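Local coordinates for protein collagen alpha-1(XX) chain (Homo sapiens, PDB 5KF4) that is of unknown detailed function but, as a fibronectin type III module of a collagen chain, probably serves as a structural or binding unit of the extracellular matrix, at residues D9-P14 against P82-G87; L39-V44 against V78-I83; S20-S25 against G94-A99; S26-W31 against A62-L67; W45-G50 against S72-L77. All coordinates share one frame; numbering follows the deposited sequence.

Contact 1 (D9-P14 against P82-G87); sequences DTLPAP and PIYEGG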
# COMPACT_ATOMS: atom_id res chain seq x y z
N ASP A 9 -1.17 15.92 0.85
CA ASP A 9 -0.09 15.71 -0.11
C ASP A 9 1.21 16.33 0.38
O ASP A 9 2.24 16.26 -0.28
CB ASP A 9 -0.50 16.28 -1.48
CG ASP A 9 -1.11 17.67 -1.37
OD1 ASP A 9 -0.51 18.54 -0.71
OD2 ASP A 9 -2.20 17.88 -1.94
N THR A 10 1.14 16.91 1.57
CA THR A 10 2.26 17.58 2.18
C THR A 10 2.61 16.90 3.50
O THR A 10 2.06 17.26 4.54
CB THR A 10 1.96 19.06 2.43
OG1 THR A 10 0.79 19.19 3.25
CG2 THR A 10 1.72 19.77 1.12
N LEU A 11 3.51 15.94 3.45
CA LEU A 11 3.89 15.19 4.64
C LEU A 11 5.05 14.27 4.30
O LEU A 11 5.22 13.92 3.13
CB LEU A 11 2.69 14.38 5.15
CG LEU A 11 2.57 14.05 6.63
CD1 LEU A 11 1.37 14.75 7.24
CD2 LEU A 11 2.45 12.56 6.77
N PRO A 12 5.87 13.89 5.29
CA PRO A 12 6.91 12.96 4.85
C PRO A 12 6.28 11.65 4.40
O PRO A 12 5.45 11.06 5.10
CB PRO A 12 7.78 12.78 6.10
CG PRO A 12 7.45 13.94 6.99
CD PRO A 12 6.02 14.26 6.71
N ALA A 13 6.69 11.20 3.22
CA ALA A 13 6.16 9.99 2.61
C ALA A 13 7.26 8.99 2.37
O ALA A 13 8.42 9.36 2.18
CB ALA A 13 5.45 10.33 1.31
N PRO A 14 6.92 7.69 2.36
CA PRO A 14 7.99 6.80 1.93
C PRO A 14 8.20 6.95 0.42
O PRO A 14 7.36 7.55 -0.26
CB PRO A 14 7.47 5.41 2.29
CG PRO A 14 5.99 5.55 2.33
CD PRO A 14 5.68 6.98 2.68
N PRO A 82 1.22 6.77 4.57
CA PRO A 82 1.87 6.95 5.88
C PRO A 82 0.93 7.55 6.92
O PRO A 82 0.19 8.48 6.60
CB PRO A 82 3.03 7.90 5.57
CG PRO A 82 2.57 8.68 4.37
CD PRO A 82 1.64 7.79 3.59
N ILE A 83 1.00 7.05 8.15
CA ILE A 83 0.15 7.57 9.20
C ILE A 83 0.99 8.17 10.33
O ILE A 83 1.63 7.46 11.10
CB ILE A 83 -0.78 6.47 9.79
CG1 ILE A 83 -1.60 5.78 8.69
CG2 ILE A 83 -1.69 7.04 10.88
CD1 ILE A 83 -2.50 6.71 7.91
N TYR A 84 0.99 9.50 10.39
CA TYR A 84 1.67 10.26 11.42
C TYR A 84 0.62 10.93 12.30
O TYR A 84 -0.58 10.72 12.11
CB TYR A 84 2.61 11.30 10.81
CG TYR A 84 3.81 10.75 10.08
CD1 TYR A 84 3.68 10.24 8.79
CD2 TYR A 84 5.08 10.77 10.65
CE1 TYR A 84 4.77 9.75 8.10
CE2 TYR A 84 6.18 10.28 9.96
CZ TYR A 84 6.02 9.77 8.69
OH TYR A 84 7.10 9.28 8.01
N GLU A 85 1.06 11.75 13.24
CA GLU A 85 0.16 12.59 14.03
C GLU A 85 -0.47 13.73 13.23
O GLU A 85 -1.56 14.20 13.55
CB GLU A 85 0.89 13.16 15.25
CG GLU A 85 -0.03 13.73 16.34
CD GLU A 85 -0.88 12.68 17.05
OE1 GLU A 85 -0.72 11.47 16.78
OE2 GLU A 85 -1.72 13.08 17.88
N GLY A 86 0.22 14.18 12.19
CA GLY A 86 -0.23 15.31 11.38
C GLY A 86 -1.29 14.98 10.34
O GLY A 86 -1.72 15.87 9.60
N GLY A 87 -1.69 13.72 10.28
CA GLY A 87 -2.77 13.28 9.41
C GLY A 87 -2.42 12.08 8.56
O GLY A 87 -1.52 11.31 8.90
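Ala13 and Pro82 bring the two backbones to within 6.2 Å, measured between their CA atoms. Toward the other end the chains draw apart, and Leu11 CA lies 7.9 Å from Gly86 CA. No hydrogen bond joins the segments. Residues 9-14 run as irregular chain, while 82-87 carry the end of strand 75-84 and the turn after it. This turn leads into strand 87-97, and a weak bond from Tyr84 N to Gly87 O spans it. In the fibronectin type III sandwich, this is the N-terminal approach to the first strand laid over the turn between the last two. Leu11 and Tyr84 overlap flank to flank, their ends directed opposite ways. Leu11 CD2 sits tightly beside Tyr84 CD1, 3.3 Å away and oblique to the ring. The other branch, CD1, reaches the Gly86 carbonyl at 4.0 Å from its O. Leu11 CG stands opposite the backbone N (chi1 -152°), and chi2 (114°) then parts the two methyls between ring and turn. Pro12 O approaches the ring of Tyr84, 3.3 Å from CE1. The hydroxyl of Tyr84 is hydrogen-bonded to Arg36 O. Nearer the core, Pro14 CD packs on Pro82 CG at 3.9 Å.

Contact 2 (L39-V44 against V78-I83); sequences LKYLIV and VSVFPI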
# COMPACT_ATOMS: atom_id res chain seq x y z
N LEU A 39 3.83 6.66 12.94
CA LEU A 39 3.25 5.80 13.95
C LEU A 39 2.78 4.55 13.21
O LEU A 39 2.96 3.44 13.69
CB LEU A 39 2.11 6.48 14.71
CG LEU A 39 2.55 7.39 15.87
CD1 LEU A 39 3.15 8.70 15.36
CD2 LEU A 39 1.41 7.65 16.83
N LYS A 40 2.20 4.76 12.03
CA LYS A 40 1.62 3.67 11.24
C LYS A 40 1.70 3.91 9.72
O LYS A 40 2.00 5.01 9.26
CB LYS A 40 0.15 3.45 11.63
CG LYS A 40 -0.12 3.08 13.08
CD LYS A 40 0.40 1.67 13.38
CE LYS A 40 0.36 1.37 14.87
NZ LYS A 40 0.77 -0.04 15.16
N TYR A 41 1.42 2.85 8.96
CA TYR A 41 1.21 2.92 7.50
C TYR A 41 -0.13 2.31 7.11
O TYR A 41 -0.48 1.22 7.58
CB TYR A 41 2.32 2.21 6.73
CG TYR A 41 3.63 2.95 6.60
CD1 TYR A 41 3.76 4.02 5.73
CD2 TYR A 41 4.75 2.55 7.32
CE1 TYR A 41 4.95 4.70 5.59
CE2 TYR A 41 5.96 3.23 7.19
CZ TYR A 41 6.05 4.30 6.33
OH TYR A 41 7.24 4.97 6.19
N LEU A 42 -0.88 2.97 6.23
CA LEU A 42 -2.09 2.38 5.66
C LEU A 42 -1.83 1.81 4.27
O LEU A 42 -1.42 2.52 3.35
CB LEU A 42 -3.22 3.41 5.58
CG LEU A 42 -4.45 2.92 4.79
CD1 LEU A 42 -5.15 1.76 5.49
CD2 LEU A 42 -5.42 4.05 4.48
N ILE A 43 -2.11 0.52 4.11
CA ILE A 43 -1.95 -0.18 2.84
C ILE A 43 -3.30 -0.58 2.23
O ILE A 43 -4.12 -1.22 2.89
CB ILE A 43 -1.07 -1.44 3.00
CG1 ILE A 43 0.33 -1.04 3.46
CG2 ILE A 43 -1.00 -2.22 1.71
CD1 ILE A 43 1.02 -2.08 4.29
N VAL A 44 -3.52 -0.20 0.98
CA VAL A 44 -4.79 -0.43 0.30
C VAL A 44 -4.60 -1.17 -1.02
O VAL A 44 -3.79 -0.76 -1.85
CB VAL A 44 -5.51 0.91 -0.01
CG1 VAL A 44 -6.88 0.67 -0.62
CG2 VAL A 44 -5.61 1.77 1.25
N VAL A 78 -2.35 -0.93 -5.79
CA VAL A 78 -1.79 -1.10 -4.46
C VAL A 78 -1.26 0.23 -3.93
O VAL A 78 -0.45 0.87 -4.57
CB VAL A 78 -0.67 -2.14 -4.45
CG1 VAL A 78 -0.11 -2.29 -3.06
CG2 VAL A 78 -1.18 -3.47 -4.96
N SER A 79 -1.73 0.64 -2.75
CA SER A 79 -1.36 1.95 -2.21
C SER A 79 -0.73 1.86 -0.82
O SER A 79 -1.09 1.01 -0.01
CB SER A 79 -2.59 2.86 -2.17
OG SER A 79 -3.13 3.05 -3.46
N VAL A 80 0.21 2.77 -0.56
CA VAL A 80 0.86 2.87 0.75
C VAL A 80 0.68 4.26 1.34
O VAL A 80 1.24 5.23 0.83
CB VAL A 80 2.36 2.55 0.66
CG1 VAL A 80 3.01 2.67 2.03
CG2 VAL A 80 2.57 1.18 0.08
N PHE A 81 -0.08 4.36 2.43
CA PHE A 81 -0.35 5.65 3.07
C PHE A 81 0.37 5.75 4.41
O PHE A 81 0.16 4.93 5.30
CB PHE A 81 -1.85 5.84 3.28
CG PHE A 81 -2.62 6.00 2.00
CD1 PHE A 81 -2.80 7.25 1.44
CD2 PHE A 81 -3.17 4.89 1.37
CE1 PHE A 81 -3.53 7.40 0.27
CE2 PHE A 81 -3.90 5.03 0.20
CZ PHE A 81 -4.08 6.29 -0.35
N PRO A 82 1.22 6.77 4.57
CA PRO A 82 1.87 6.95 5.88
C PRO A 82 0.93 7.55 6.92
O PRO A 82 0.19 8.48 6.60
CB PRO A 82 3.03 7.90 5.57
CG PRO A 82 2.57 8.68 4.37
CD PRO A 82 1.64 7.79 3.59
N ILE A 83 1.00 7.05 8.15
CA ILE A 83 0.15 7.57 9.20
C ILE A 83 0.99 8.17 10.33
O ILE A 83 1.63 7.46 11.10
CB ILE A 83 -0.78 6.47 9.79
CG1 ILE A 83 -1.60 5.78 8.69
CG2 ILE A 83 -1.69 7.04 10.88
CD1 ILE A 83 -2.50 6.71 7.91
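Lys40 and Ile83 begin a ladder of antiparallel backbone hydrogen bonds that runs on through Leu42 with Phe81 to Val44 with Ser79. Lys40 N bonds to Ile83 O at 2.9 Å. Leu39 N adds a weak bond to the same oxygen, so Leu39 and Lys40 both face Ile83 in a classic beta bulge. At the other end Val44 N meets Ser79 O at 2.9 Å, and Ser79 N returns to Val44 O. Leu42 and Phe81 also bond both ways, but their modelled lengths are too short to trust. Tyr41 with Pro82 and Ile43 with Val80 are the non-hydrogen-bonded pairs. The proline nitrogen, which has no hydrogen, therefore costs no bond between these strands. Between the pairs run CA-H...O contacts, as from Ile43 CA to Ser79 O at 3.2 Å.

The apolar contacts fall on two faces. On one, Leu42 and Phe81 run alongside each other, CB to CB 3.6 Å. Phe81 CG is anti to the carbonyl carbon (chi1 -67°), which sets the ring beside Leu42 and Val44. The ring turns an edge to Leu42 O, and Val44 CG2 touches Phe81 CE2 at 3.8 Å. Ile83 CD1 reaches back to Leu42 CB. On the other face, Tyr41 CE1 packs on Pro82 CB at 3.7 Å, and Tyr41 CD1 on Val80 CG1.

These are the two inner strands of the four-stranded sheet of the fibronectin type III sandwich. Strand 54-59 flanks 40-47, and strand 87-97 flanks 75-84. The Ile43 and Val80 side meets Leu29 of the opposing sheet, and Trp31 pairs edge-to-face with Tyr41.

Contact 3 (S20-S25 against G94-A99); sequences SQVTSS and GLVTTA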
# COMPACT_ATOMS: atom_id res chain seq x y z
N SER A 20 7.22 -7.00 -5.58
CA SER A 20 7.92 -8.21 -6.02
C SER A 20 7.30 -9.49 -5.46
O SER A 20 6.22 -9.45 -4.86
CB SER A 20 9.40 -8.14 -5.64
OG SER A 20 9.56 -8.04 -4.24
N GLN A 21 8.00 -10.60 -5.64
CA GLN A 21 7.58 -11.92 -5.16
C GLN A 21 6.11 -12.18 -5.50
O GLN A 21 5.33 -12.59 -4.64
CB GLN A 21 7.80 -12.06 -3.66
CG GLN A 21 9.23 -11.80 -3.22
CD GLN A 21 9.41 -11.97 -1.72
OE1 GLN A 21 8.52 -12.44 -1.02
NE2 GLN A 21 10.59 -11.58 -1.22
N VAL A 22 5.77 -11.95 -6.76
CA VAL A 22 4.39 -12.07 -7.20
C VAL A 22 4.04 -13.53 -7.40
O VAL A 22 4.69 -14.23 -8.18
CB VAL A 22 4.15 -11.30 -8.51
CG1 VAL A 22 2.68 -11.32 -8.88
CG2 VAL A 22 4.66 -9.88 -8.38
N THR A 23 3.02 -13.99 -6.68
CA THR A 23 2.54 -15.34 -6.85
C THR A 23 1.09 -15.30 -7.33
O THR A 23 0.60 -14.25 -7.73
CB THR A 23 2.64 -16.15 -5.54
OG1 THR A 23 1.58 -15.78 -4.65
CG2 THR A 23 4.00 -15.91 -4.87
N SER A 24 0.42 -16.44 -7.28
CA SER A 24 -0.98 -16.52 -7.65
C SER A 24 -1.89 -15.81 -6.65
O SER A 24 -2.99 -15.37 -6.99
CB SER A 24 -1.41 -17.98 -7.81
OG SER A 24 -0.43 -18.85 -7.27
N SER A 25 -1.41 -15.70 -5.41
CA SER A 25 -2.25 -15.18 -4.33
C SER A 25 -1.57 -14.11 -3.47
O SER A 25 -2.18 -13.60 -2.53
CB SER A 25 -2.71 -16.34 -3.45
OG SER A 25 -1.62 -16.94 -2.79
N GLY A 94 0.99 1.56 -7.37
CA GLY A 94 1.34 0.90 -8.62
C GLY A 94 0.40 -0.24 -8.95
O GLY A 94 -0.36 -0.71 -8.10
N LEU A 95 0.45 -0.69 -10.20
CA LEU A 95 -0.39 -1.80 -10.65
C LEU A 95 0.44 -3.07 -10.76
O LEU A 95 1.54 -3.05 -11.32
CB LEU A 95 -1.03 -1.48 -12.00
CG LEU A 95 -2.03 -0.33 -12.07
CD1 LEU A 95 -2.30 0.01 -13.53
CD2 LEU A 95 -3.33 -0.70 -11.37
N VAL A 96 -0.09 -4.16 -10.23
CA VAL A 96 0.54 -5.46 -10.40
C VAL A 96 -0.51 -6.53 -10.67
O VAL A 96 -1.56 -6.57 -10.03
CB VAL A 96 1.39 -5.85 -9.16
CG1 VAL A 96 0.55 -5.81 -7.89
CG2 VAL A 96 2.03 -7.21 -9.35
N THR A 97 -0.24 -7.39 -11.65
CA THR A 97 -1.14 -8.49 -11.97
C THR A 97 -0.55 -9.78 -11.41
O THR A 97 0.60 -10.12 -11.69
CB THR A 97 -1.36 -8.63 -13.50
OG1 THR A 97 -2.02 -7.46 -13.99
CG2 THR A 97 -2.24 -9.84 -13.80
N THR A 98 -1.34 -10.48 -10.60
CA THR A 98 -0.87 -11.73 -9.99
C THR A 98 -0.67 -12.82 -11.04
O THR A 98 -1.30 -12.80 -12.10
CB THR A 98 -1.85 -12.24 -8.89
OG1 THR A 98 -3.16 -12.41 -9.44
CG2 THR A 98 -1.93 -11.26 -7.73
N ALA A 99 0.23 -13.75 -10.74
CA ALA A 99 0.50 -14.89 -11.61
C ALA A 99 -0.77 -15.72 -11.84
O ALA A 99 -1.69 -15.69 -11.02
CB ALA A 99 1.61 -15.74 -11.02
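Val22 and Val96 meet through their CG2 methyls, 3.9 Å apart, the two side chains passing in antiparallel fashion. The other branch of Val22, CG1, points away from its own backbone N (chi1 -174°). That lays it along the opposite chain, 3.7 Å from both Thr97 O and Thr98 CA. Thr98 CB lies 3.4 Å from Thr23 O. The Thr98 hydroxyl is used elsewhere, hydrogen-bonded to Ala71 O and Thr74 N. Ala99 CB also leans on the Thr23 carbonyl.

The hydrogen bond between the segments is from Ala99 N to Thr23 O, 3.1 Å long. The donor stands 57° out of the carbonyl plane, so the bond is not well directed. Next to it Ser24 CA makes a CA-H...O contact with Ala99 O at 3.5 Å. Thr23 OG1 accepts from Ser25 N, 3.1 Å away, to form an ST turn, and is also hydrogen-bonded to Ser26 OG.

The loop between strands 15-20 and 27-32 is thus joined to the end of strand 87-97, across the two sheets of the fibronectin type III sandwich. The chemistry is mixed and light: one methyl pair near Ile27 and one tilted backbone bond, which suggests a light join near the surface.

Contact 4 (S26-W31 against A62-L67); sequences SIRLSW and AASTEL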
# COMPACT_ATOMS: atom_id res chain seq x y z
N SER A 26 -0.33 -13.78 -3.78
CA SER A 26 0.44 -12.84 -2.95
C SER A 26 1.37 -11.94 -3.75
O SER A 26 1.85 -12.30 -4.83
CB SER A 26 1.26 -13.60 -1.90
OG SER A 26 2.44 -14.12 -2.49
N ILE A 27 1.63 -10.75 -3.21
CA ILE A 27 2.68 -9.89 -3.73
C ILE A 27 3.46 -9.34 -2.54
O ILE A 27 2.95 -9.29 -1.42
CB ILE A 27 2.16 -8.70 -4.56
CG1 ILE A 27 1.48 -7.67 -3.65
CG2 ILE A 27 1.29 -9.17 -5.71
CD1 ILE A 27 1.44 -6.28 -4.24
N ARG A 28 4.71 -8.94 -2.77
CA ARG A 28 5.41 -8.25 -1.70
C ARG A 28 5.46 -6.78 -2.02
O ARG A 28 5.63 -6.38 -3.17
CB ARG A 28 6.82 -8.79 -1.48
CG ARG A 28 7.19 -8.78 -0.01
CD ARG A 28 8.57 -9.34 0.29
NE ARG A 28 8.55 -10.31 1.39
CZ ARG A 28 8.14 -10.07 2.63
NH1 ARG A 28 8.18 -11.05 3.53
NH2 ARG A 28 7.69 -8.87 2.99
N LEU A 29 5.32 -5.97 -0.98
CA LEU A 29 5.35 -4.53 -1.11
C LEU A 29 6.59 -4.02 -0.40
O LEU A 29 6.89 -4.45 0.71
CB LEU A 29 4.09 -3.92 -0.51
CG LEU A 29 3.58 -2.63 -1.14
CD1 LEU A 29 3.44 -2.81 -2.65
CD2 LEU A 29 2.26 -2.28 -0.51
N SER A 30 7.30 -3.11 -1.05
CA SER A 30 8.50 -2.54 -0.45
C SER A 30 8.61 -1.06 -0.78
O SER A 30 8.28 -0.63 -1.87
CB SER A 30 9.74 -3.30 -0.95
OG SER A 30 9.94 -4.48 -0.19
N TRP A 31 9.12 -0.30 0.18
CA TRP A 31 9.21 1.15 0.02
C TRP A 31 10.39 1.70 0.81
O TRP A 31 10.89 1.04 1.72
CB TRP A 31 7.89 1.78 0.48
CG TRP A 31 7.53 1.47 1.92
CD1 TRP A 31 7.86 2.19 3.03
CD2 TRP A 31 6.79 0.34 2.39
NE1 TRP A 31 7.36 1.59 4.16
CE2 TRP A 31 6.70 0.44 3.79
CE3 TRP A 31 6.18 -0.76 1.75
CZ2 TRP A 31 6.03 -0.50 4.57
CZ3 TRP A 31 5.52 -1.69 2.53
CH2 TRP A 31 5.45 -1.56 3.92
N ALA A 62 8.02 -0.13 9.90
CA ALA A 62 7.89 -1.25 9.00
C ALA A 62 8.47 -0.81 7.67
O ALA A 62 8.25 0.33 7.24
CB ALA A 62 6.44 -1.69 8.85
N ALA A 63 9.19 -1.70 7.00
CA ALA A 63 9.79 -1.36 5.73
C ALA A 63 9.30 -2.31 4.66
O ALA A 63 9.68 -2.22 3.49
CB ALA A 63 11.31 -1.42 5.84
N SER A 64 8.43 -3.21 5.07
CA SER A 64 7.91 -4.24 4.20
C SER A 64 6.66 -4.86 4.81
O SER A 64 6.53 -4.92 6.03
CB SER A 64 8.96 -5.32 3.94
OG SER A 64 8.39 -6.45 3.29
N THR A 65 5.76 -5.30 3.95
CA THR A 65 4.64 -6.12 4.39
C THR A 65 4.23 -6.94 3.18
O THR A 65 4.45 -6.53 2.04
CB THR A 65 3.46 -5.27 4.93
OG1 THR A 65 3.11 -5.73 6.24
CG2 THR A 65 2.25 -5.36 4.02
N GLU A 66 3.65 -8.11 3.43
CA GLU A 66 3.19 -8.95 2.35
C GLU A 66 1.67 -8.99 2.30
O GLU A 66 1.01 -9.15 3.33
CB GLU A 66 3.74 -10.37 2.50
CG GLU A 66 3.43 -11.27 1.32
CD GLU A 66 4.20 -12.56 1.37
OE1 GLU A 66 5.34 -12.56 1.87
OE2 GLU A 66 3.66 -13.59 0.90
N LEU A 67 1.12 -8.88 1.10
CA LEU A 67 -0.31 -9.03 0.92
C LEU A 67 -0.58 -10.48 0.56
O LEU A 67 0.18 -11.08 -0.20
CB LEU A 67 -0.81 -8.08 -0.18
CG LEU A 67 -0.53 -6.58 0.02
CD1 LEU A 67 -1.10 -5.75 -1.11
CD2 LEU A 67 -1.06 -6.09 1.37
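Trp31 lays one face of its indole over the backbone of Ala63 and Ser64. Its CG lies between the backbone N and the carbonyl carbon (chi1 58°), which turns the indole over these residues. Ala63 O stands 3.9 Å above the ring plane over its centre, though Ala63 is poorly ordered. Ser64 N lies 3.5 Å above the plane, nearer the rim. On the other side of the sheet, the Arg28 guanidinium has Glu66 OE1 over one face and Ser64 OG at its edge.

The strands are the second strand and an outer strand of the three-stranded sheet of the fibronectin type III sandwich, and Trp31 is the tryptophan typical of that second strand. They run antiparallel, at 157°. Leu67 N bonds to Ile27 O at 3.1 Å, and Leu29 N to Thr65 O at 3.2 Å. A weak return bond runs from Ile27 N to Leu67 O.

Arg28 and Glu66 form a long salt bridge, NH1 to OE1 3.6 Å. The carboxylate oxygen is well out of the guanidinium plane, so only charge holds the pair. Arg28 NE has a weak bond to Gln21 OE1. The opposite face carries Leu29, Ile27 and Leu67 into the core against Val78. There Ile27 and Leu67 point the same way, with their CD1 methyls 4.1 Å apart.

Contact 5 (W45-G50 against S72-L77); sequences WRASRG and SRTEYL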
# COMPACT_ATOMS: atom_id res chain seq x y z
N TRP A 45 -5.34 -2.26 -1.23
CA TRP A 45 -5.32 -2.93 -2.53
C TRP A 45 -6.72 -3.34 -2.99
O TRP A 45 -7.53 -3.82 -2.20
CB TRP A 45 -4.40 -4.15 -2.50
CG TRP A 45 -4.81 -5.23 -1.56
CD1 TRP A 45 -5.40 -6.41 -1.89
CD2 TRP A 45 -4.68 -5.23 -0.13
NE1 TRP A 45 -5.63 -7.16 -0.76
CE2 TRP A 45 -5.20 -6.45 0.34
CE3 TRP A 45 -4.17 -4.31 0.79
CZ2 TRP A 45 -5.23 -6.78 1.69
CZ3 TRP A 45 -4.19 -4.64 2.13
CH2 TRP A 45 -4.72 -5.86 2.57
N ARG A 46 -6.99 -3.14 -4.27
CA ARG A 46 -8.28 -3.48 -4.87
C ARG A 46 -8.12 -4.01 -6.29
O ARG A 46 -7.16 -3.65 -6.98
CB ARG A 46 -9.23 -2.28 -4.89
CG ARG A 46 -8.73 -1.08 -5.68
CD ARG A 46 -9.77 0.03 -5.64
NE ARG A 46 -11.07 -0.46 -6.09
CZ ARG A 46 -12.22 0.16 -5.88
NH1 ARG A 46 -12.26 1.31 -5.22
NH2 ARG A 46 -13.35 -0.38 -6.32
N ALA A 47 -9.04 -4.86 -6.72
CA ALA A 47 -9.02 -5.32 -8.10
C ALA A 47 -9.35 -4.13 -9.01
O ALA A 47 -10.35 -3.45 -8.82
CB ALA A 47 -10.02 -6.45 -8.31
N SER A 48 -8.49 -3.90 -10.00
CA SER A 48 -8.56 -2.71 -10.85
C SER A 48 -9.83 -2.63 -11.69
O SER A 48 -10.21 -1.54 -12.14
CB SER A 48 -7.33 -2.63 -11.77
OG SER A 48 -7.45 -3.51 -12.87
N ARG A 49 -10.49 -3.76 -11.90
CA ARG A 49 -11.67 -3.80 -12.76
C ARG A 49 -12.98 -3.65 -12.00
O ARG A 49 -14.05 -3.81 -12.58
CB ARG A 49 -11.73 -5.12 -13.52
CG ARG A 49 -10.77 -5.28 -14.67
CD ARG A 49 -11.03 -6.63 -15.31
NE ARG A 49 -12.40 -6.70 -15.83
CZ ARG A 49 -12.98 -7.81 -16.25
NH1 ARG A 49 -12.33 -8.97 -16.21
NH2 ARG A 49 -14.23 -7.78 -16.71
N GLY A 50 -12.89 -3.34 -10.71
CA GLY A 50 -14.09 -3.16 -9.92
C GLY A 50 -14.18 -4.18 -8.80
O GLY A 50 -14.52 -5.34 -9.03
N SER A 72 -6.07 -14.89 -8.39
CA SER A 72 -5.11 -15.11 -9.48
C SER A 72 -5.53 -14.38 -10.75
O SER A 72 -6.69 -14.01 -10.91
CB SER A 72 -4.96 -16.61 -9.76
OG SER A 72 -6.11 -17.11 -10.42
N ARG A 73 -4.56 -14.16 -11.64
CA ARG A 73 -4.80 -13.52 -12.93
C ARG A 73 -5.51 -12.19 -12.78
O ARG A 73 -6.36 -11.84 -13.59
CB ARG A 73 -5.62 -14.43 -13.86
CG ARG A 73 -5.25 -15.90 -13.82
CD ARG A 73 -6.03 -16.69 -14.86
NE ARG A 73 -7.46 -16.75 -14.55
CZ ARG A 73 -8.01 -17.62 -13.70
NH1 ARG A 73 -7.25 -18.51 -13.08
NH2 ARG A 73 -9.32 -17.59 -13.48
N THR A 74 -5.17 -11.45 -11.73
CA THR A 74 -5.92 -10.25 -11.38
C THR A 74 -5.02 -9.04 -11.23
O THR A 74 -3.94 -9.12 -10.64
CB THR A 74 -6.72 -10.46 -10.08
OG1 THR A 74 -7.47 -11.67 -10.16
CG2 THR A 74 -7.66 -9.29 -9.83
N GLU A 75 -5.46 -7.90 -11.76
CA GLU A 75 -4.73 -6.65 -11.62
C GLU A 75 -5.18 -5.92 -10.36
O GLU A 75 -6.37 -5.72 -10.13
CB GLU A 75 -4.94 -5.76 -12.84
CG GLU A 75 -4.15 -4.47 -12.80
CD GLU A 75 -4.17 -3.72 -14.11
OE1 GLU A 75 -5.23 -3.70 -14.77
OE2 GLU A 75 -3.13 -3.14 -14.49
N TYR A 76 -4.21 -5.53 -9.54
CA TYR A 76 -4.50 -4.78 -8.33
C TYR A 76 -3.87 -3.40 -8.32
O TYR A 76 -2.73 -3.22 -8.75
CB TYR A 76 -4.02 -5.56 -7.10
CG TYR A 76 -4.88 -6.76 -6.75
CD1 TYR A 76 -6.01 -6.62 -5.97
CD2 TYR A 76 -4.55 -8.03 -7.20
CE1 TYR A 76 -6.79 -7.70 -5.64
CE2 TYR A 76 -5.33 -9.12 -6.88
CZ TYR A 76 -6.45 -8.95 -6.10
OH TYR A 76 -7.24 -10.03 -5.77
N LEU A 77 -4.63 -2.42 -7.84
CA LEU A 77 -4.07 -1.12 -7.49
C LEU A 77 -3.62 -1.19 -6.04
O LEU A 77 -4.43 -1.46 -5.15
CB LEU A 77 -5.08 0.01 -7.68
CG LEU A 77 -4.50 1.42 -7.52
CD1 LEU A 77 -3.39 1.67 -8.55
CD2 LEU A 77 -5.58 2.48 -7.63
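Arg46 O is gripped by Leu77 N at 2.9 Å and also meets the CA-H of Tyr76, with Tyr76 CA 3.2 Å away. In return, Arg46 N bonds to Leu77 O at 3.2 Å. Further along, Ser48 N bonds to Glu75 O at 2.8 Å. The same oxygen takes a CA-H contact from Ala47. These bonds continue the antiparallel pairing of strands 40-47 and 75-84 to its far end. There the first chain leaves in a type I turn from Ala47 to Gly50, closed by Gly50 N to Ala47 O.

Ser48 OG donates to Glu75 OE1 at 2.9 Å, meeting it from above the carboxylate plane. Glu75 is extended, with CG opposite the backbone N (chi1 -177°), and its CB and CG both lie 3.4 Å from Ser48 OG. The start of the turn is therefore tied to the strand twice, by main chain and by side chain.

Trp45 and Tyr76 run alongside each other and form an offset edge-to-face pair. The edge of the indole is toward the tyrosine face, planes at 61°, and Trp45 CD1 is 4.1 Å from Tyr76 CD1. Leu70 touches both rings. Tyr76 OH is hydrogen-bonded to Ala71 N, an arrangement consistent with the tyrosine corner of fibronectin type III domains. Ala47 CB packs on Thr74 CG2 at 4.0 Å.

The chemistry divides by location: an aromatic pair closes the buried side, while an uncharged donor engages the partly exposed carboxylate and probably steadies its negative charge.

The five contacts lie in one fibronectin type III sandwich. Contacts 2 and 5 are successive parts of the same strand pair, 40-47 with 75-84, with centres about 18 Å apart. Contact 1 shares Pro82 and Ile83 with contact 2 and lies at one end. Contacts 3 and 5 lie at the other end, about 27 and 26 Å from contact 1 between centres. Contact 4 belongs to the opposing sheet. It meets contact 2 across the core, where Leu29 packs on Val78 and Val80. Along the chain the segments of contacts 2 and 4 alternate, as expected of a sandwich whose sheets pair strands far apart in sequence. Contacts 1 and 3 join residues nearer the chain ends to the two ends of the fold.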